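Local structure of ABC transporter substrate binding protein (Ribose) (Agrobacterium vitis, 5DKV) at residues 66-78 / 90-102. The protein probably binds a sugar in the periplasm for uptake by an ABC transporter, and is seen here holding alpha-D-tagatopyranose. Sequence-based numbering, arbitrary orientation.
Sequences PDFNPVTQVPVLD and IAPTDTTQLVQPL
Pro70 and Thr93 bring the backbones closest, with their CA atoms 5.4 Å apart, and one turn along helix 70-81 Val74 lies nearest Pro101, near the start of helix 99-107. Gln73 carries the polar part of the contact. With CG anti to the backbone N (chi1 -171°) and the chain extended beyond it, the amide is carried to the loop after strand 87-90. There Gln73 NE2 donates to Ala91 O at 2.8 Å, nearly straight at 168°. Gln73 OE1 is gripped twice by one residue: Thr93 N donates at 3.0 Å, tilted 19° from the carbonyl plane, and Thr93 OG1 donates at 2.8 Å from above that plane. With NE2 also donating to Pro34 O, the buried amide is held at both ends and its rotation is fixed. Thr93 CG2 also sits over the centre of the Phe68 ring, 3.6 Å from the centroid, as a CH-pi contact. Around this amide the contact is apolar. Pro70 CB meets Leu98 CD2. Further along the helix, Val74 CG2 lies 3.9 Å from Pro101 CG. Leu77 CD2 packs across Pro101 CB and reaches Leu102 CD2 at 3.7 Å. A water donates to both Asp78 OD1 and Pro101 O at the far end. Asn69 N-caps helix 70-81, and Asp94 OD2 forms an Asx turn ahead of helix 99-107. These two neighbouring helices pack together in one lobe of the periplasmic binding protein fold. Gln73, Leu77 and Ile90 rest on Ile33 of strand 29-33, Leu102 touches strand 112-115, and Phe68, about 4 Å from the bound sugar, touches Tyr42 of its pocket.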
ATOM      1  N   PRO A  66      15.297  -2.646  -4.288  1.00 16.51           N
ATOM      2  CA  PRO A  66      15.102  -1.202  -4.454  1.00 16.53           C
ATOM      3  C   PRO A  66      14.021  -0.837  -5.460  1.00 15.85           C
ATOM      4  O   PRO A  66      13.802   0.358  -5.659  1.00 20.28           O
ATOM      5  CB  PRO A  66      16.469  -0.725  -4.944  1.00 15.25           C
ATOM      6  CG  PRO A  66      17.003  -1.891  -5.705  1.00 18.44           C
ATOM      7  CD  PRO A  66      16.491  -3.126  -5.013  1.00 21.52           C
ATOM      8  N   ASP A  67      13.394  -1.827  -6.098  1.00 11.06           N
ATOM      9  CA  ASP A  67      12.245  -1.595  -6.972  1.00 14.03           C
ATOM     10  C   ASP A  67      11.160  -2.652  -6.733  1.00 16.65           C
ATOM     11  O   ASP A  67      11.448  -3.775  -6.323  1.00 16.49           O
ATOM     12  CB  ASP A  67      12.660  -1.563  -8.460  1.00 14.57           C
ATOM     13  CG  ASP A  67      13.412  -2.815  -8.919  1.00 15.60           C
ATOM     14  OD1 ASP A  67      14.039  -3.502  -8.088  1.00 17.53           O
ATOM     15  OD2 ASP A  67      13.393  -3.075 -10.149  1.00 16.31           O
ATOM     16  N   PHE A  68       9.912  -2.254  -6.961  1.00 11.55           N
ATOM     17  CA  PHE A  68       8.730  -3.112  -6.814  1.00 12.20           C
ATOM     18  C   PHE A  68       8.674  -3.981  -8.059  1.00 14.61           C
ATOM     19  O   PHE A  68       8.150  -3.573  -9.103  1.00 15.16           O
ATOM     20  CB  PHE A  68       7.468  -2.249  -6.636  1.00 12.74           C
ATOM     21  CG  PHE A  68       6.249  -3.001  -6.183  1.00 10.70           C
ATOM     22  CD1 PHE A  68       5.476  -3.715  -7.082  1.00 15.45           C
ATOM     23  CD2 PHE A  68       5.864  -2.969  -4.862  1.00 14.29           C
ATOM     24  CE1 PHE A  68       4.334  -4.386  -6.659  1.00 15.25           C
ATOM     25  CE2 PHE A  68       4.732  -3.641  -4.429  1.00 14.66           C
ATOM     26  CZ  PHE A  68       3.973  -4.357  -5.322  1.00 15.76           C
ATOM     27  N   ASN A  69       9.283  -5.156  -7.967  1.00  9.97           N
ATOM     28  CA  ASN A  69       9.616  -5.925  -9.146  1.00 12.31           C
ATOM     29  C   ASN A  69       9.912  -7.364  -8.768  1.00 10.96           C
ATOM     30  O   ASN A  69      10.850  -7.609  -8.007  1.00 12.47           O
ATOM     31  CB  ASN A  69      10.822  -5.246  -9.831  1.00 14.85           C
ATOM     32  CG  ASN A  69      11.357  -5.999 -11.036  1.00 13.65           C
ATOM     33  OD1 ASN A  69      10.780  -6.974 -11.518  1.00 14.81           O
ATOM     34  ND2 ASN A  69      12.506  -5.539 -11.528  1.00 16.50           N
ATOM     35  N   PRO A  70       9.118  -8.327  -9.272  1.00 14.61           N
ATOM     36  CA  PRO A  70       9.414  -9.707  -8.873  1.00  9.49           C
ATOM     37  C   PRO A  70      10.777 -10.225  -9.313  1.00 13.30           C
ATOM     38  O   PRO A  70      11.286 -11.144  -8.679  1.00 11.81           O
ATOM     39  CB  PRO A  70       8.287 -10.515  -9.532  1.00  9.72           C
ATOM     40  CG  PRO A  70       7.867  -9.690 -10.698  1.00 16.89           C
ATOM     41  CD  PRO A  70       7.980  -8.265 -10.212  1.00 19.30           C
ATOM     42  N   VAL A  71      11.357  -9.667 -10.371  1.00 14.32           N
ATOM     43  CA  VAL A  71      12.648 -10.144 -10.834  1.00 14.97           C
ATOM     44  C   VAL A  71      13.720  -9.882  -9.770  1.00 12.09           C
ATOM     45  O   VAL A  71      14.592 -10.730  -9.545  1.00 11.97           O
ATOM     46  CB  VAL A  71      13.026  -9.484 -12.173  1.00 12.08           C
ATOM     47  CG1 VAL A  71      14.438  -9.881 -12.648  1.00 10.96           C
ATOM     48  CG2 VAL A  71      11.995  -9.840 -13.269  1.00 12.74           C
ATOM     49  N   THR A  72      13.653  -8.729  -9.100  1.00  9.52           N
ATOM     50  CA  THR A  72      14.633  -8.424  -8.051  1.00  9.41           C
ATOM     51  C   THR A  72      14.173  -8.894  -6.663  1.00  9.29           C
ATOM     52  O   THR A  72      15.011  -9.187  -5.800  1.00 11.89           O
ATOM     53  CB  THR A  72      14.942  -6.923  -7.978  1.00 12.33           C
ATOM     54  OG1 THR A  72      13.732  -6.211  -7.827  1.00 13.17           O
ATOM     55  CG2 THR A  72      15.642  -6.447  -9.251  1.00 14.32           C
ATOM     56  N   GLN A  73      12.868  -9.014  -6.434  1.00 10.07           N
ATOM     57  CA  GLN A  73      12.421  -9.484  -5.121  1.00 14.85           C
ATOM     58  C   GLN A  73      12.731 -10.975  -4.898  1.00  8.96           C
ATOM     59  O   GLN A  73      13.073 -11.374  -3.779  1.00  8.99           O
ATOM     60  CB  GLN A  73      10.928  -9.226  -4.925  1.00 12.64           C
ATOM     61  CG  GLN A  73      10.462  -9.504  -3.484  1.00  8.82           C
ATOM     62  CD  GLN A  73       8.978  -9.284  -3.324  1.00  8.63           C
ATOM     63  OE1 GLN A  73       8.183  -9.779  -4.112  1.00  9.44           O
ATOM     64  NE2 GLN A  73       8.607  -8.488  -2.337  1.00  9.48           N
ATOM     65  N   VAL A  74      12.630 -11.810  -5.928  1.00  9.20           N
ATOM     66  CA  VAL A  74      12.806 -13.239  -5.700  1.00 12.69           C
ATOM     67  C   VAL A  74      14.235 -13.599  -5.235  1.00 12.23           C
ATOM     68  O   VAL A  74      14.388 -14.414  -4.314  1.00 12.37           O
ATOM     69  CB  VAL A  74      12.393 -14.064  -6.960  1.00 12.99           C
ATOM     70  CG1 VAL A  74      12.857 -15.544  -6.878  1.00 12.99           C
ATOM     71  CG2 VAL A  74      10.875 -13.996  -7.115  1.00 13.12           C
ATOM     72  N   PRO A  75      15.288 -12.982  -5.821  1.00  9.41           N
ATOM     73  CA  PRO A  75      16.616 -13.259  -5.260  1.00 12.45           C
ATOM     74  C   PRO A  75      16.784 -12.852  -3.793  1.00  9.39           C
ATOM     75  O   PRO A  75      17.539 -13.503  -3.048  1.00 12.74           O
ATOM     76  CB  PRO A  75      17.549 -12.436  -6.143  1.00 12.39           C
ATOM     77  CG  PRO A  75      16.823 -12.344  -7.463  1.00 12.14           C
ATOM     78  CD  PRO A  75      15.368 -12.339  -7.146  1.00 11.70           C
ATOM     79  N   VAL A  76      16.130 -11.771  -3.397  1.00 10.59           N
ATOM     80  CA  VAL A  76      16.136 -11.391  -1.998  1.00 10.64           C
ATOM     81  C   VAL A  76      15.445 -12.453  -1.160  1.00  9.01           C
ATOM     82  O   VAL A  76      15.956 -12.861  -0.108  1.00 12.00           O
ATOM     83  CB  VAL A  76      15.453 -10.046  -1.789  1.00 11.45           C
ATOM     84  CG1 VAL A  76      15.334  -9.723  -0.292  1.00 13.27           C
ATOM     85  CG2 VAL A  76      16.233  -8.967  -2.516  1.00 15.96           C
ATOM     86  N   LEU A  77      14.270 -12.881  -1.612  1.00  9.18           N
ATOM     87  CA  LEU A  77      13.548 -13.943  -0.928  1.00  9.59           C
ATOM     88  C   LEU A  77      14.432 -15.180  -0.796  1.00 14.18           C
ATOM     89  O   LEU A  77      14.508 -15.777   0.277  1.00 10.61           O
ATOM     90  CB  LEU A  77      12.262 -14.277  -1.658  1.00 10.04           C
ATOM     91  CG  LEU A  77      11.534 -15.549  -1.226  1.00  9.04           C
ATOM     92  CD1 LEU A  77      11.068 -15.510   0.211  1.00 12.91           C
ATOM     93  CD2 LEU A  77      10.389 -15.781  -2.177  1.00 12.70           C
ATOM     94  N   ASP A  78      15.120 -15.550  -1.865  1.00 11.55           N
ATOM     95  CA  ASP A  78      15.998 -16.715  -1.769  1.00  9.87           C
ATOM     96  C   ASP A  78      17.113 -16.502  -0.741  1.00 14.09           C
ATOM     97  O   ASP A  78      17.453 -17.440  -0.012  1.00 14.43           O
ATOM     98  CB  ASP A  78      16.570 -17.068  -3.142  1.00 18.47           C
ATOM     99  CG  ASP A  78      15.518 -17.704  -4.052  1.00 23.01           C
ATOM    100  OD1 ASP A  78      14.533 -18.248  -3.515  1.00 29.93           O
ATOM    101  OD2 ASP A  78      15.660 -17.650  -5.284  1.00 29.93           O
ATOM    102  N   ILE A  90       6.014 -11.235   3.959  1.00  5.90           N
ATOM    103  CA  ILE A  90       6.417 -10.682   2.680  1.00  7.63           C
ATOM    104  C   ILE A  90       5.268  -9.937   1.999  1.00  5.99           C
ATOM    105  O   ILE A  90       4.097 -10.315   2.085  1.00  6.13           O
ATOM    106  CB  ILE A  90       6.954 -11.796   1.745  1.00  7.96           C
ATOM    107  CG1 ILE A  90       7.332 -11.220   0.380  1.00 10.91           C
ATOM    108  CG2 ILE A  90       5.910 -12.855   1.578  1.00  8.22           C
ATOM    109  CD1 ILE A  90       8.172 -12.175  -0.458  1.00  8.55           C
ATOM    110  N   ALA A  91       5.620  -8.850   1.332  1.00  6.90           N
ATOM    111  CA  ALA A  91       4.704  -8.171   0.451  1.00  7.56           C
ATOM    112  C   ALA A  91       5.050  -8.564  -1.003  1.00  8.92           C
ATOM    113  O   ALA A  91       5.944  -7.954  -1.625  1.00  8.21           O
ATOM    114  CB  ALA A  91       4.789  -6.659   0.639  1.00  8.66           C
ATOM    115  N   PRO A  92       4.408  -9.623  -1.530  1.00 10.19           N
ATOM    116  CA  PRO A  92       4.785 -10.118  -2.868  1.00  9.87           C
ATOM    117  C   PRO A  92       4.520  -9.081  -3.924  1.00 12.84           C
ATOM    118  O   PRO A  92       3.482  -8.438  -3.872  1.00 11.03           O
ATOM    119  CB  PRO A  92       3.890 -11.346  -3.073  1.00 10.47           C
ATOM    120  CG  PRO A  92       2.683 -11.091  -2.157  1.00 10.76           C
ATOM    121  CD  PRO A  92       3.279 -10.386  -0.959  1.00 11.55           C
ATOM    122  N   THR A  93       5.452  -8.922  -4.854  1.00 10.25           N
ATOM    123  CA  THR A  93       5.319  -7.926  -5.897  1.00  9.24           C
ATOM    124  C   THR A  93       4.594  -8.426  -7.134  1.00 13.95           C
ATOM    125  O   THR A  93       4.485  -7.703  -8.113  1.00 17.83           O
ATOM    126  CB  THR A  93       6.714  -7.397  -6.327  1.00 10.92           C
ATOM    127  OG1 THR A  93       7.594  -8.503  -6.573  1.00 15.08           O
ATOM    128  CG2 THR A  93       7.290  -6.510  -5.248  1.00 14.41           C
ATOM    129  N   ASP A  94       4.105  -9.660  -7.102  1.00 11.89           N
ATOM    130  CA  ASP A  94       3.318 -10.188  -8.204  1.00 11.37           C
ATOM    131  C   ASP A  94       2.460 -11.310  -7.659  1.00 18.70           C
ATOM    132  O   ASP A  94       2.957 -12.141  -6.903  1.00 17.06           O
ATOM    133  CB  ASP A  94       4.219 -10.694  -9.323  1.00 15.14           C
ATOM    134  CG  ASP A  94       3.453 -10.993 -10.588  1.00 24.12           C
ATOM    135  OD1 ASP A  94       3.460 -10.123 -11.482  1.00 25.17           O
ATOM    136  OD2 ASP A  94       2.851 -12.089 -10.683  1.00 18.11           O
ATOM    137  N   THR A  95       1.191 -11.357  -8.050  1.00 15.70           N
ATOM    138  CA  THR A  95       0.274 -12.339  -7.481  1.00 14.76           C
ATOM    139  C   THR A  95       0.528 -13.764  -7.980  1.00 15.62           C
ATOM    140  O   THR A  95       0.114 -14.719  -7.321  1.00 16.88           O
ATOM    141  CB  THR A  95      -1.201 -11.965  -7.765  1.00 17.50           C
ATOM    142  OG1 THR A  95      -1.487 -12.065  -9.174  1.00 18.90           O
ATOM    143  CG2 THR A  95      -1.494 -10.550  -7.277  1.00 16.82           C
ATOM    144  N   THR A  96       1.179 -13.896  -9.139  1.00 15.92           N
ATOM    145  CA  THR A  96       1.454 -15.209  -9.729  1.00 18.74           C
ATOM    146  C   THR A  96       2.929 -15.569  -9.671  1.00 18.50           C
ATOM    147  O   THR A  96       3.276 -16.718  -9.386  1.00 21.58           O
ATOM    148  CB  THR A  96       0.981 -15.281 -11.202  1.00 19.66           C
ATOM    149  OG1 THR A  96       1.636 -14.263 -11.963  1.00 41.65           O
ATOM    150  CG2 THR A  96      -0.483 -15.063 -11.280  1.00 18.88           C
ATOM    151  N   GLN A  97       3.808 -14.599  -9.922  1.00 17.73           N
ATOM    152  CA  GLN A  97       5.218 -14.926 -10.076  1.00 19.73           C
ATOM    153  C   GLN A  97       5.897 -15.197  -8.727  1.00 12.57           C
ATOM    154  O   GLN A  97       6.977 -15.761  -8.693  1.00 18.40           O
ATOM    155  CB  GLN A  97       5.962 -13.808 -10.804  1.00 18.92           C
ATOM    156  CG  GLN A  97       5.572 -13.612 -12.275  1.00 27.03           C
ATOM    157  CD  GLN A  97       5.429 -14.914 -13.040  1.00 43.02           C
ATOM    158  OE1 GLN A  97       6.298 -15.785 -12.979  1.00 53.05           O
ATOM    159  NE2 GLN A  97       4.321 -15.060 -13.758  1.00 47.21           N
ATOM    160  N   LEU A  98       5.264 -14.810  -7.629  1.00 14.03           N
ATOM    161  CA  LEU A  98       5.812 -15.107  -6.293  1.00 12.97           C
ATOM    162  C   LEU A  98       5.293 -16.424  -5.729  1.00 13.04           C
ATOM    163  O   LEU A  98       5.760 -16.882  -4.692  1.00 15.79           O
ATOM    164  CB  LEU A  98       5.498 -13.959  -5.321  1.00 12.67           C
ATOM    165  CG  LEU A  98       6.619 -12.898  -5.173  1.00 10.84           C
ATOM    166  CD1 LEU A  98       7.813 -13.446  -4.370  1.00 14.25           C
ATOM    167  CD2 LEU A  98       7.054 -12.363  -6.517  1.00 10.38           C
ATOM    168  N   VAL A  99       4.366 -17.065  -6.431  1.00 13.87           N
ATOM    169  CA  VAL A  99       3.773 -18.295  -5.908  1.00 12.52           C
ATOM    170  C   VAL A  99       4.803 -19.413  -5.788  1.00 14.58           C
ATOM    171  O   VAL A  99       4.994 -19.938  -4.690  1.00 15.63           O
ATOM    172  CB  VAL A  99       2.594 -18.758  -6.777  1.00 16.30           C
ATOM    173  CG1 VAL A  99       2.070 -20.143  -6.331  1.00 18.80           C
ATOM    174  CG2 VAL A  99       1.509 -17.719  -6.715  1.00 14.38           C
ATOM    175  N   GLN A 100       5.464 -19.791  -6.884  1.00 17.15           N
ATOM    176  CA  GLN A 100       6.391 -20.920  -6.800  1.00 15.36           C
ATOM    177  C   GLN A 100       7.634 -20.624  -5.925  1.00 17.41           C
ATOM    178  O   GLN A 100       8.088 -21.502  -5.173  1.00 17.48           O
ATOM    179  CB  GLN A 100       6.820 -21.385  -8.196  1.00 23.94           C
ATOM    180  CG  GLN A 100       5.715 -22.131  -8.948  1.00 29.92           C
ATOM    181  CD  GLN A 100       5.175 -23.335  -8.177  1.00 36.55           C
ATOM    182  OE1 GLN A 100       5.931 -24.081  -7.552  1.00 38.60           O
ATOM    183  NE2 GLN A 100       3.861 -23.515  -8.205  1.00 40.03           N
ATOM    184  N   PRO A 101       8.185 -19.401  -6.002  1.00 18.13           N
ATOM    185  CA  PRO A 101       9.294 -19.077  -5.104  1.00 18.66           C
ATOM    186  C   PRO A 101       8.919 -19.181  -3.633  1.00 13.74           C
ATOM    187  O   PRO A 101       9.725 -19.687  -2.852  1.00 17.67           O
ATOM    188  CB  PRO A 101       9.640 -17.635  -5.499  1.00 19.54           C
ATOM    189  CG  PRO A 101       9.283 -17.567  -6.930  1.00 17.13           C
ATOM    190  CD  PRO A 101       8.002 -18.356  -7.022  1.00 17.40           C
ATOM    191  N   LEU A 102       7.724 -18.732  -3.252  1.00 14.44           N
ATOM    192  CA  LEU A 102       7.287 -18.871  -1.859  1.00 13.14           C
ATOM    193  C   LEU A 102       6.932 -20.314  -1.517  1.00 14.61           C
ATOM    194  O   LEU A 102       7.125 -20.745  -0.385  1.00 15.97           O
ATOM    195  CB  LEU A 102       6.101 -17.945  -1.560  1.00 14.08           C
ATOM    196  CG  LEU A 102       6.507 -16.478  -1.400  1.00 11.10           C
ATOM    197  CD1 LEU A 102       5.283 -15.585  -1.348  1.00 12.34           C
ATOM    198  CD2 LEU A 102       7.367 -16.293  -0.143  1.00 11.03           C
TER
HETATM  199  O   HOH W   1      12.446 -20.004  -3.335  1.00 25.32           O